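Local atomic coordinates of sucrose 6(F)-phosphate phosphorylase (Thermoanaerobacterium thermosaccharolyticum DSM 571, PDB entry 6S9V), a protein that belongs to the alpha-amylase family of proteins and is built round a closed barrel of eight parallel strands. Residues A[400-403]-A[404-407]; A[458-461]-A[462-465]. One frame throughout, in Å; residues are numbered along the deposited sequence.

Interaction 1: residues A[400-403]-A[404-407]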
# COMPACT_ATOMS: atom_id res chain seq x y z
N VAL A 400 -13.38 2.97 -13.69
CA VAL A 400 -14.58 3.03 -12.87
C VAL A 400 -14.78 1.68 -12.19
O VAL A 400 -14.22 0.65 -12.58
CB VAL A 400 -15.83 3.40 -13.70
CG1 VAL A 400 -15.66 4.75 -14.37
CG2 VAL A 400 -16.14 2.33 -14.72
N ASN A 401 -15.65 1.69 -11.17
CA ASN A 401 -15.95 0.49 -10.39
C ASN A 401 -16.28 -0.70 -11.27
O ASN A 401 -17.13 -0.62 -12.16
CB ASN A 401 -17.14 0.77 -9.46
CG ASN A 401 -16.78 1.72 -8.34
OD1 ASN A 401 -15.65 1.74 -7.86
ND2 ASN A 401 -17.76 2.52 -7.92
N ASP A 402 -15.63 -1.83 -10.97
CA ASP A 402 -15.79 -3.08 -11.72
C ASP A 402 -16.85 -3.92 -11.01
O ASP A 402 -16.57 -4.80 -10.20
CB ASP A 402 -14.45 -3.80 -11.82
CG ASP A 402 -14.49 -5.01 -12.74
OD1 ASP A 402 -15.59 -5.44 -13.15
OD2 ASP A 402 -13.39 -5.53 -13.06
N PHE A 403 -18.12 -3.62 -11.34
CA PHE A 403 -19.23 -4.34 -10.73
C PHE A 403 -19.28 -5.80 -11.20
O PHE A 403 -19.71 -6.67 -10.43
CB PHE A 403 -20.56 -3.65 -11.05
CG PHE A 403 -20.68 -2.29 -10.43
CD1 PHE A 403 -20.59 -2.13 -9.05
CD2 PHE A 403 -20.90 -1.17 -11.21
CE1 PHE A 403 -20.70 -0.88 -8.47
CE2 PHE A 403 -21.01 0.08 -10.64
CZ PHE A 403 -20.91 0.22 -9.27
N GLU A 404 -18.87 -6.08 -12.44
CA GLU A 404 -18.89 -7.46 -12.91
C GLU A 404 -18.01 -8.34 -12.03
O GLU A 404 -18.42 -9.43 -11.62
CB GLU A 404 -18.41 -7.54 -14.36
CG GLU A 404 -18.35 -8.98 -14.87
CD GLU A 404 -17.83 -9.11 -16.28
OE1 GLU A 404 -17.04 -8.24 -16.72
OE2 GLU A 404 -18.20 -10.10 -16.95
N ALA A 405 -16.80 -7.87 -11.72
CA ALA A 405 -15.89 -8.65 -10.89
C ALA A 405 -16.46 -8.82 -9.48
O ALA A 405 -16.26 -9.86 -8.84
CB ALA A 405 -14.52 -7.99 -10.84
N VAL A 406 -17.16 -7.80 -8.98
CA VAL A 406 -17.79 -7.91 -7.67
C VAL A 406 -18.90 -8.95 -7.70
O VAL A 406 -18.99 -9.82 -6.83
CB VAL A 406 -18.33 -6.54 -7.20
CG1 VAL A 406 -19.12 -6.70 -5.93
CG2 VAL A 406 -17.18 -5.56 -6.99
N LYS A 407 -19.78 -8.86 -8.71
CA LYS A 407 -20.89 -9.80 -8.79
C LYS A 407 -20.40 -11.23 -8.99
O LYS A 407 -20.94 -12.17 -8.39
CB LYS A 407 -21.84 -9.42 -9.93
CG LYS A 407 -23.08 -10.32 -10.00
CD LYS A 407 -23.95 -10.07 -11.23
CE LYS A 407 -24.55 -8.67 -11.22
NZ LYS A 407 -25.64 -8.53 -12.23

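Interaction 2: residues A[458-461]-A[462-465]. With SO4 (sulfate ion), chain G.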
# COMPACT_ATOMS: atom_id res chain seq x y z
N ASP A 458 -1.43 31.13 2.09
CA ASP A 458 -2.72 31.59 2.56
C ASP A 458 -3.69 31.71 1.39
O ASP A 458 -3.30 32.05 0.28
CB ASP A 458 -2.59 32.94 3.25
CG ASP A 458 -3.89 33.43 3.84
OD1 ASP A 458 -4.75 32.58 4.16
OD2 ASP A 458 -4.09 34.66 3.93
N CYS A 459 -4.96 31.41 1.66
CA CYS A 459 -5.98 31.48 0.63
C CYS A 459 -7.34 31.30 1.30
O CYS A 459 -7.42 31.01 2.50
CB CYS A 459 -5.77 30.41 -0.44
SG CYS A 459 -5.81 28.72 0.19
N ARG A 460 -8.40 31.48 0.51
CA ARG A 460 -9.76 31.29 0.99
C ARG A 460 -10.03 29.81 1.25
O ARG A 460 -9.35 28.93 0.73
CB ARG A 460 -10.77 31.85 -0.03
CG ARG A 460 -10.61 33.35 -0.29
CD ARG A 460 -11.18 34.18 0.86
NE ARG A 460 -12.64 34.14 0.86
CZ ARG A 460 -13.42 34.53 1.87
NH1 ARG A 460 -12.88 34.99 2.99
NH2 ARG A 460 -14.73 34.45 1.76
N LYS A 461 -11.05 29.56 2.08
CA LYS A 461 -11.39 28.19 2.45
C LYS A 461 -11.71 27.33 1.23
O LYS A 461 -11.42 26.13 1.23
CB LYS A 461 -12.59 28.19 3.40
CG LYS A 461 -12.90 26.84 4.02
CD LYS A 461 -14.13 26.89 4.93
CE LYS A 461 -15.41 27.13 4.13
NZ LYS A 461 -15.67 26.09 3.09
N ASP A 462 -12.31 27.93 0.20
CA ASP A 462 -12.65 27.20 -1.02
C ASP A 462 -11.56 27.29 -2.08
O ASP A 462 -11.85 27.14 -3.27
CB ASP A 462 -14.00 27.68 -1.56
CG ASP A 462 -14.02 29.16 -1.88
OD1 ASP A 462 -12.96 29.83 -1.80
OD2 ASP A 462 -15.11 29.67 -2.21
N GLU A 463 -10.31 27.48 -1.67
CA GLU A 463 -9.18 27.50 -2.58
C GLU A 463 -8.08 26.61 -2.01
O GLU A 463 -8.10 26.25 -0.83
CB GLU A 463 -8.64 28.92 -2.79
CG GLU A 463 -9.64 29.91 -3.35
CD GLU A 463 -9.10 31.33 -3.34
OE1 GLU A 463 -8.16 31.62 -2.57
OE2 GLU A 463 -9.63 32.17 -4.10
N ILE A 464 -7.13 26.26 -2.87
CA ILE A 464 -5.90 25.57 -2.46
C ILE A 464 -4.74 26.28 -3.15
O ILE A 464 -4.76 26.46 -4.37
CB ILE A 464 -5.93 24.08 -2.83
CG1 ILE A 464 -6.99 23.35 -2.00
CG2 ILE A 464 -4.55 23.45 -2.63
CD1 ILE A 464 -7.35 21.98 -2.53
N ARG A 465 -3.73 26.68 -2.37
CA ARG A 465 -2.56 27.35 -2.92
C ARG A 465 -1.32 26.77 -2.28
O ARG A 465 -1.08 26.99 -1.09
CB ARG A 465 -2.63 28.86 -2.71
CG ARG A 465 -3.74 29.54 -3.48
CD ARG A 465 -3.59 31.07 -3.49
NE ARG A 465 -2.64 31.53 -4.51
CZ ARG A 465 -2.46 32.80 -4.85
NH1 ARG A 465 -3.17 33.76 -4.26
NH2 ARG A 465 -1.57 33.13 -5.78
S SO4 G . -15.15 33.17 -1.90
O1 SO4 G . -15.26 32.64 -0.54
O2 SO4 G . -16.13 34.24 -2.09
O3 SO4 G . -13.80 33.68 -2.10
O4 SO4 G . -15.42 32.11 -2.86
O HOH W 1 -4.07 33.95 -1.53

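Interaction 1: residues A[400-403]-A[404-407]
Asp402 caps the helix that runs from Phe403 to Thr409, and its side chain turns back onto Ala405. CB leads to a CG set anti to the backbone N (chi1 -172°). This torsion swings the carboxylate toward the first turn of the helix. Asp402 CG lies 3.5 Å from Ala405 CB, so the flat acid group rests against that methyl. Asp402 OD1 accepts from Ala405 N at 3.1 Å, with an N-H...O angle of 164°. The N-H is nearly straight on to OD1 but arrives from above the carboxylate plane, 61° out of it. OD1 also has Glu404 CB as a neighbour. Asp402 OD2, at the other corner, is 3.5 Å from Ala405 CB and is hydrogen-bonded to His418 ND1. The two oxygens are thus used separately, which fixes the rotation of the carboxylate. A bound sulfate also lies close to OD2.

This is an N-cap: a side-chain oxygen just before the helix accepts an N-H of its first turn. An acid here probably gains from the positive end of the helix dipole. The regular backbone pattern starts at the same residue. Val406 N donates to Asp402 O at 3.3 Å, and Val406 CG2 packs 3.4 Å from that same oxygen. One residue on, Lys407 N donates to Phe403 O at 2.8 Å. One face of the Phe403 ring has Asn401 CB above it, offset toward the rim.

Asn401 is buried and ties the preceding loop to Thr363 and Ser366. Val406 reaches Ile415, beyond the helix. The capped turn opens helix 403-409 at the surface. The loop before it, after helix 393-396, runs beside helix 364-367, which Val400 touches.

Interaction 2: residues A[458-461]-A[462-465]
Glu463 reaches back across the turn to Arg460. Glu463 OE1 accepts from Arg460 N at 3.1 Å, and the N-H comes from above the carboxylate plane. Glu463 OE1 also lies 3.4 Å from Cys459 CB. CG of Glu463 stands anti to its carbonyl carbon (chi1 -59°) and the chain then runs extended, which carries the acid to the other limb. The carboxylate and the Arg460 guanidinium are nearly perpendicular, 88° apart, and do not pair. In the reverse direction Glu463 N donates to Arg460 O at 3.0 Å.

That backbone bond closes a type I beta turn from Arg460 to Glu463, with Lys461 and Asp462 at its corners. The turn leads into strand 463-470 of the five-stranded antiparallel sheet. On the strand side, Arg465 CG packs 3.8 Å from Cys459 CB. A water bridges the limbs farther back: it donates to Asp458 O and accepts from Arg465 NH1.

On the side of Arg460 and Asp462, a sulfate ion, probably from the crystallisation liquor, sits at the edge of the Arg460 guanidinium. Arg460 NE donates to sulfate O3 at 3.2 Å, and Arg460 NH2 donates to sulfate O1 at 3.0 Å. Bends at chi2 and chi3 turn the guanidinium toward the ion. Lys482 NZ also binds the sulfate. Asp462 OD2 approaches sulfate O4 to 2.5 Å, so close that one of the two acid groups probably carries a proton.

Asn288 binds Glu463 O through its side chain and pairs with Lys461 through the backbone. Tyr292 OH binds Arg465 N, and buried Ile464 packs on Leu291 of helix 289-295.

Going from the N terminus, interaction 1 comes first. It closes the loop after helix 393-396 onto the start of helix 403-409, shortly after the last barrel strand, 388-392. The chain then passes through helices 422-428 and 432-446 and strand 453-456. Interaction 2 follows, closing the loop between that edge strand and strand 463-470. The two are in series: neither nests in the other and they do not cross. The centres of interactions 1 and 2 are about 36 Å apart, and the nearest atoms of interactions 1 and 2 are about 22 Å apart. Interaction 1 lies at the surface, near Thr363, Ser366 and Ile415. Interaction 2 joins two strands of the antiparallel sheet and meets helix 289-295.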